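Side-chain contacts in DynE8 (Micromonospora chersina, PDB 4AMM), which transfers acyl units, probably malonyl groups, to the carrier protein as the acyltransferase domain of an iterative polyketide synthase in enediyne (dynemicin) biosynthesis: residues Val238-Arg243 with Ser355-Ala360; Gly377-Thr382 with Thr395-Gly400. All blocks are in the same frame, centred on the assembly; numbering follows the deposited sequence. Where two conformers were deposited one is given.

Interaction 1: residues Val238-Arg243 with Ser355-Ala360; sequences VDNGER and SALAEA
N240 lays its polar carboxamide against the two methyls of L357, and no direct hydrogen bond joins the segments: the polar link is made by two waters. Strand 235-241 belongs to a mixed sheet that fits the small ferredoxin-like subdomain of acyltransferases, while helix 353-360 connects strands 344-347 and 365-367 of the parallel sheet in the large α/β-hydrolase-like subdomain, so the contact spans the two lobes. The side chains run across each other at a slant. OD1 of N240 comes to 3.4 Å from CD1 of L357, and ND2 of N240 lies 3.7 Å from CD2; the oxygen meets CD1 alone, the nitrogen both methyls almost equally. CG of L357 stands anti to its own carbonyl carbon (chi1 -63°), which carries the branched end toward the strand. The polar role of OD1 is played elsewhere, in a hydrogen bond with NE2 of H175. That histidine lies in a GxSxG pattern consistent with the nucleophile elbow, which would make N240 a neighbour of the active site. Here two residues, N240 and G241, sit opposite the single H244, a classic beta bulge. Beside the bulge, one water donates to both backbone carbonyls, 2.8 Å from N240 O and 2.9 Å from L357 O. Further out, the exposed R243 runs extended from CG to NE and brings its CD to 3.5 Å from A360 O, where the helix presents a carbonyl. The second water donates to that same oxygen at 2.9 Å and accepts from R243 NE at 2.9 Å, lying at the guanidinium edge and in its plane.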
ATOM      1  N   VAL A 238      15.740   5.880   0.243  1.00  9.32           N
ATOM      2  CA  VAL A 238      14.600   4.973   0.318  1.00  9.28           C
ATOM      3  C   VAL A 238      15.136   3.611  -0.127  1.00 11.04           C
ATOM      4  O   VAL A 238      15.636   3.445  -1.237  1.00 10.62           O
ATOM      5  CB  VAL A 238      13.481   5.414  -0.634  1.00 10.72           C
ATOM      6  CG1 VAL A 238      12.278   4.405  -0.557  1.00 13.94           C
ATOM      7  CG2 VAL A 238      13.023   6.859  -0.377  1.00 12.21           C
ATOM      8  N   ASP A 239      15.056   2.611   0.744  1.00 10.90           N
ATOM      9  CA  ASP A 239      15.457   1.204   0.402  1.00 11.91           C
ATOM     10  C   ASP A 239      14.204   0.440   0.139  1.00 11.57           C
ATOM     11  O   ASP A 239      13.504  -0.032   1.077  1.00 12.14           O
ATOM     12  CB  ASP A 239      16.237   0.577   1.549  1.00 12.62           C
ATOM     13  CG  ASP A 239      16.627  -0.840   1.261  1.00 13.00           C
ATOM     14  OD1 ASP A 239      16.484  -1.328   0.105  1.00 16.13           O
ATOM     15  OD2 ASP A 239      16.998  -1.515   2.304  1.00 16.05           O
ATOM     16  N   ASN A 240      13.775   0.354  -1.130  1.00 10.40           N
ATOM     17  CA  ASN A 240      12.437  -0.250  -1.424  1.00 12.10           C
ATOM     18  C   ASN A 240      12.509  -1.708  -1.740  1.00 15.90           C
ATOM     19  O   ASN A 240      11.487  -2.383  -1.809  1.00 21.79           O
ATOM     20  CB  ASN A 240      11.819   0.407  -2.642  1.00 13.65           C
ATOM     21  CG  ASN A 240      11.102   1.642  -2.284  1.00 13.26           C
ATOM     22  OD1 ASN A 240      10.608   1.788  -1.123  1.00 13.42           O
ATOM     23  ND2 ASN A 240      11.060   2.592  -3.230  1.00 13.76           N
ATOM     24  N   GLY A 241      13.724  -2.210  -1.925  1.00 12.83           N
ATOM     25  CA  GLY A 241      13.957  -3.663  -2.194  1.00 13.67           C
ATOM     26  C   GLY A 241      15.187  -3.881  -3.029  1.00 13.29           C
ATOM     27  O   GLY A 241      15.971  -2.967  -3.340  1.00 13.47           O
ATOM     28  N   GLU A 242      15.378  -5.130  -3.448  1.00 15.11           N
ATOM     29  CA  GLU A 242      16.529  -5.548  -4.234  1.00 15.33           C
ATOM     30  C   GLU A 242      16.609  -4.882  -5.590  1.00 13.53           C
ATOM     31  O   GLU A 242      17.714  -4.892  -6.177  1.00 15.46           O
ATOM     32  CB  GLU A 242      16.581  -7.123  -4.398  1.00 19.12           C
ATOM     33  CG  GLU A 242      16.636  -7.846  -2.990  1.00 25.89           C
ATOM     34  CD  GLU A 242      17.948  -7.688  -2.219  1.00 35.59           C
ATOM     35  OE1 GLU A 242      19.066  -7.719  -2.846  1.00 40.90           O
ATOM     36  OE2 GLU A 242      17.842  -7.621  -0.954  1.00 39.13           O
ATOM     37  N   ARG A 243      15.482  -4.351  -6.055  1.00 12.87           N
ATOM     38  CA  ARG A 243      15.412  -3.786  -7.415  1.00 13.71           C
ATOM     39  C   ARG A 243      15.222  -2.300  -7.402  1.00 14.17           C
ATOM     40  O   ARG A 243      15.073  -1.740  -8.450  1.00 15.04           O
ATOM     41  CB  ARG A 243      14.233  -4.458  -8.183  1.00 13.75           C
ATOM     42  CG  ARG A 243      14.267  -6.018  -8.178  1.00 14.97           C
ATOM     43  CD  ARG A 243      12.962  -6.611  -8.572  1.00 13.37           C
ATOM     44  NE  ARG A 243      13.140  -8.061  -8.467  1.00 15.39           N
ATOM     45  CZ  ARG A 243      13.498  -8.883  -9.454  1.00 14.97           C
ATOM     46  NH1 ARG A 243      13.675  -8.404 -10.696  1.00 14.18           N
ATOM     47  NH2 ARG A 243      13.726 -10.149  -9.192  1.00 16.00           N
ATOM     48  N   SER A 355       1.515  -1.271  -3.113  1.00 14.65           N
ATOM     49  CA  SER A 355       1.251  -2.594  -3.639  0.50 15.99           C
ATOM     50  C   SER A 355       2.207  -2.869  -4.825  1.00 14.28           C
ATOM     51  O   SER A 355       2.688  -3.936  -4.921  1.00 15.25           O
ATOM     52  CB  SER A 355      -0.209  -2.829  -4.043  0.50 15.85           C
ATOM     53  OG  SER A 355      -0.679  -1.751  -4.811  0.50 18.93           O
ATOM     54  N   ALA A 356       2.462  -1.829  -5.630  1.00 15.59           N
ATOM     55  CA  ALA A 356       3.477  -1.982  -6.703  1.00 15.76           C
ATOM     56  C   ALA A 356       4.868  -2.308  -6.073  1.00 14.24           C
ATOM     57  O   ALA A 356       5.558  -3.199  -6.530  1.00 16.00           O
ATOM     58  CB  ALA A 356       3.559  -0.701  -7.474  1.00 17.51           C
ATOM     59  N   LEU A 357       5.263  -1.538  -5.014  1.00 13.55           N
ATOM     60  CA  LEU A 357       6.588  -1.858  -4.378  1.00 13.98           C
ATOM     61  C   LEU A 357       6.623  -3.274  -3.773  1.00 12.44           C
ATOM     62  O   LEU A 357       7.576  -3.988  -3.835  1.00 15.19           O
ATOM     63  CB  LEU A 357       6.979  -0.874  -3.275  1.00 14.52           C
ATOM     64  CG  LEU A 357       7.186   0.524  -3.688  1.00 17.80           C
ATOM     65  CD1 LEU A 357       7.523   1.465  -2.546  1.00 18.73           C
ATOM     66  CD2 LEU A 357       8.208   0.719  -4.780  1.00 18.51           C
ATOM     67  N   ALA A 358       5.496  -3.717  -3.150  1.00 13.53           N
ATOM     68  CA  ALA A 358       5.431  -5.048  -2.582  1.00 13.25           C
ATOM     69  C   ALA A 358       5.469  -6.155  -3.622  1.00 15.27           C
ATOM     70  O   ALA A 358       6.089  -7.146  -3.452  1.00 15.14           O
ATOM     71  CB  ALA A 358       4.179  -5.179  -1.688  1.00 16.32           C
ATOM     72  N   GLU A 359       4.748  -5.915  -4.725  1.00 14.70           N
ATOM     73  CA  GLU A 359       4.812  -6.853  -5.838  1.00 16.58           C
ATOM     74  C   GLU A 359       6.263  -6.941  -6.384  1.00 15.52           C
ATOM     75  O   GLU A 359       6.736  -8.044  -6.718  1.00 16.54           O
ATOM     76  CB  GLU A 359       3.854  -6.459  -6.939  1.00 18.67           C
ATOM     77  CG  GLU A 359       2.382  -6.750  -6.619  1.00 22.23           C
ATOM     78  CD  GLU A 359       1.432  -6.484  -7.869  1.00 28.23           C
ATOM     79  OE1 GLU A 359       1.663  -5.507  -8.671  1.00 33.76           O
ATOM     80  OE2 GLU A 359       0.469  -7.282  -8.023  1.00 33.73           O
ATOM     81  N   ALA A 360       6.932  -5.770  -6.448  1.00 14.80           N
ATOM     82  CA  ALA A 360       8.349  -5.820  -6.918  1.00 16.89           C
ATOM     83  C   ALA A 360       9.213  -6.637  -5.990  1.00 17.58           C
ATOM     84  O   ALA A 360      10.319  -7.065  -6.345  1.00 17.75           O
ATOM     85  CB  ALA A 360       8.895  -4.378  -7.154  1.00 16.80           C
TER
HETATM   86  O   HOH W   1      10.234  -2.825  -4.251  1.00 23.71           O
HETATM   87  O   HOH W   2      12.535  -8.797  -5.726  1.00 30.87           O

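Interaction 2: residues Gly377-Thr382 with Thr395-Gly400; sequences GMAAGT and TPFFAG
Helix 376-387 offers residues 377-382, a little over one and a half turns, to a stretch of chain whose residues 395-397 take helical backbone angles without the regular helical bonds; the two come nearest at A379 and F397, whose CA atoms are 7.7 Å apart. The second segment is tightened by F398 N donating to T395 O, and beyond it the chain opens out through A399 to G400. F397 is the one side chain of 395-400 that reaches the helix. Its CG is anti to the backbone N (chi1 -171°), which points the ring at the first turns of the helix. The leading corner does the touching: CE1 of F397 is 3.7 Å from A379 N, and CZ of F397 is 3.8 Å from A379 CB, with M378 C at 4.1 Å from CE1. The ring also packs on E4 and L5 of strand 4-10, in the antiparallel sheet near the N-terminus. This arrangement is consistent with the polyketide synthase pattern in which the chain following the acyltransferase wraps back over that domain and the linker preceding it. Behind F397, its CD2 lies 4.0 Å above one face of the F398 ring, shifted toward the rim. Cut back to an alanine here, the loop would probably leave a gap beside A379 and take from L5 its contact with the ring. Within the helix, M378 O accepts twice from T382, from N at 3.0 Å and OG1 at 2.7 Å, which approach from opposite faces of the carbonyl plane. The hydroxyl donor sits 25° off that plane, and W161 NE1 bonds to the same T382 OG1.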
ATOM      1  N   GLY A 377     -10.484  -0.499  -6.680  1.00 22.74           N
ATOM      2  CA  GLY A 377      -9.652  -0.858  -5.528  1.00 18.89           C
ATOM      3  C   GLY A 377     -10.494  -1.279  -4.333  1.00 17.73           C
ATOM      4  O   GLY A 377     -10.127  -2.244  -3.700  1.00 16.78           O
ATOM      5  N   MET A 378     -11.586  -0.543  -4.030  1.00 18.76           N
ATOM      6  CA  MET A 378     -12.388  -0.906  -2.882  0.50 17.19           C
ATOM      7  C   MET A 378     -12.960  -2.287  -3.146  1.00 16.10           C
ATOM      8  O   MET A 378     -12.927  -3.084  -2.234  1.00 16.08           O
ATOM      9  CB  MET A 378     -13.442   0.111  -2.454  0.50 18.46           C
ATOM     10  CG  MET A 378     -12.909   1.542  -2.287  0.50 22.79           C
ATOM     11  SD  MET A 378     -11.703   1.919  -1.009  0.50 28.19           S
ATOM     12  CE  MET A 378     -12.756   1.252   0.257  0.50 19.18           C
ATOM     13  N   ALA A 379     -13.385  -2.621  -4.363  1.00 14.10           N
ATOM     14  CA  ALA A 379     -13.874  -3.985  -4.586  1.00 11.68           C
ATOM     15  C   ALA A 379     -12.802  -4.993  -4.500  1.00 14.00           C
ATOM     16  O   ALA A 379     -12.994  -6.029  -3.799  1.00 13.50           O
ATOM     17  CB  ALA A 379     -14.556  -4.119  -5.961  1.00 15.63           C
ATOM     18  N   ALA A 380     -11.645  -4.829  -5.105  1.00 12.25           N
ATOM     19  CA  ALA A 380     -10.611  -5.845  -5.072  1.00 12.70           C
ATOM     20  C   ALA A 380      -9.999  -6.032  -3.677  1.00 12.94           C
ATOM     21  O   ALA A 380      -9.712  -7.133  -3.247  1.00 14.16           O
ATOM     22  CB  ALA A 380      -9.503  -5.493  -6.150  1.00 15.67           C
ATOM     23  N   GLY A 381      -9.742  -4.938  -2.989  1.00 12.92           N
ATOM     24  CA  GLY A 381      -9.233  -4.963  -1.642  1.00 12.85           C
ATOM     25  C   GLY A 381     -10.237  -5.610  -0.703  1.00 12.86           C
ATOM     26  O   GLY A 381      -9.793  -6.365   0.173  1.00 12.49           O
ATOM     27  N   THR A 382     -11.529  -5.359  -0.861  1.00 12.53           N
ATOM     28  CA  THR A 382     -12.490  -5.974   0.061  1.00 12.31           C
ATOM     29  C   THR A 382     -12.611  -7.441  -0.290  1.00 11.93           C
ATOM     30  O   THR A 382     -12.742  -8.307   0.615  1.00 12.41           O
ATOM     31  CB  THR A 382     -13.827  -5.265  -0.011  1.00 13.32           C
ATOM     32  OG1 THR A 382     -13.611  -3.863   0.305  1.00 12.97           O
ATOM     33  CG2 THR A 382     -14.773  -5.792   1.038  1.00 14.46           C
ATOM     34  N   THR A 395     -21.246  -7.230   3.139  1.00 12.76           N
ATOM     35  CA  THR A 395     -22.445  -6.380   2.916  1.00 10.67           C
ATOM     36  C   THR A 395     -22.172  -4.838   2.923  1.00 13.36           C
ATOM     37  O   THR A 395     -22.931  -4.180   2.212  1.00 13.85           O
ATOM     38  CB  THR A 395     -23.660  -6.714   3.810  1.00 12.54           C
ATOM     39  OG1 THR A 395     -23.300  -6.439   5.168  1.00 13.01           O
ATOM     40  CG2 THR A 395     -24.109  -8.151   3.622  1.00 11.72           C
ATOM     41  N   PRO A 396     -21.163  -4.321   3.673  1.00 12.52           N
ATOM     42  CA  PRO A 396     -20.939  -2.858   3.601  1.00 13.06           C
ATOM     43  C   PRO A 396     -20.691  -2.395   2.152  1.00 13.63           C
ATOM     44  O   PRO A 396     -20.983  -1.210   1.884  1.00 15.22           O
ATOM     45  CB  PRO A 396     -19.716  -2.667   4.489  1.00 15.18           C
ATOM     46  CG  PRO A 396     -19.807  -3.727   5.490  1.00 15.51           C
ATOM     47  CD  PRO A 396     -20.303  -4.952   4.693  1.00 13.94           C
ATOM     48  N   PHE A 397     -20.201  -3.232   1.267  1.00 12.02           N
ATOM     49  CA  PHE A 397     -19.970  -2.764  -0.088  1.00 12.92           C
ATOM     50  C   PHE A 397     -21.258  -2.450  -0.796  1.00 15.44           C
ATOM     51  O   PHE A 397     -21.232  -1.760  -1.818  1.00 15.77           O
ATOM     52  CB  PHE A 397     -19.164  -3.868  -0.835  1.00 13.87           C
ATOM     53  CG  PHE A 397     -18.674  -3.420  -2.197  1.00 14.44           C
ATOM     54  CD1 PHE A 397     -17.473  -2.732  -2.298  1.00 18.61           C
ATOM     55  CD2 PHE A 397     -19.373  -3.722  -3.336  1.00 16.35           C
ATOM     56  CE1 PHE A 397     -17.021  -2.222  -3.584  1.00 20.32           C
ATOM     57  CE2 PHE A 397     -18.883  -3.249  -4.656  1.00 16.51           C
ATOM     58  CZ  PHE A 397     -17.765  -2.520  -4.729  1.00 18.44           C
ATOM     59  N   PHE A 398     -22.410  -2.932  -0.314  1.00 13.82           N
ATOM     60  CA  PHE A 398     -23.702  -2.783  -0.987  1.00 14.84           C
ATOM     61  C   PHE A 398     -24.582  -1.701  -0.379  1.00 16.57           C
ATOM     62  O   PHE A 398     -25.640  -1.437  -0.922  1.00 21.52           O
ATOM     63  CB  PHE A 398     -24.417  -4.161  -1.044  1.00 16.51           C
ATOM     64  CG  PHE A 398     -23.668  -5.137  -1.879  1.00 13.04           C
ATOM     65  CD1 PHE A 398     -23.857  -5.099  -3.274  1.00 17.11           C
ATOM     66  CD2 PHE A 398     -22.682  -5.947  -1.331  1.00 13.27           C
ATOM     67  CE1 PHE A 398     -23.103  -5.851  -4.096  1.00 17.29           C
ATOM     68  CE2 PHE A 398     -21.901  -6.789  -2.179  1.00 15.38           C
ATOM     69  CZ  PHE A 398     -22.120  -6.724  -3.572  1.00 16.52           C
ATOM     70  N   ALA A 399     -24.097  -1.120   0.701  1.00 15.96           N
ATOM     71  CA  ALA A 399     -24.861  -0.113   1.480  1.00 17.95           C
ATOM     72  C   ALA A 399     -24.701   1.274   0.905  1.00 20.92           C
ATOM     73  O   ALA A 399     -23.596   1.712   0.572  1.00 22.07           O
ATOM     74  CB  ALA A 399     -24.375  -0.122   2.911  1.00 19.77           C
ATOM     75  N   GLY A 400     -25.814   1.986   0.814  1.00 20.08           N
ATOM     76  CA  GLY A 400     -25.738   3.444   0.657  1.00 26.05           C
ATOM     77  C   GLY A 400     -25.338   3.913  -0.718  1.00 28.68           C
ATOM     78  O   GLY A 400     -24.775   5.016  -0.831  1.00 31.47           O
TER

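The two contacts share no helix or strand: their centres are 27 Å apart and their nearest atoms about 9 Å, without touching. Both are only partly buried, but in different ways. Interaction 1 runs from a buried amide near the presumed catalytic elbow out to an exposed arginine, and waters carry its polar links between the two lobes. Interaction 2 has neither a water nor a direct hydrogen bond across it; a single aromatic side chain packs on helix backbone and methyl. It ties the chain's last residues to helix 376-387 and strand 4-10, where the acyltransferase core meets the N-terminal antiparallel sheet.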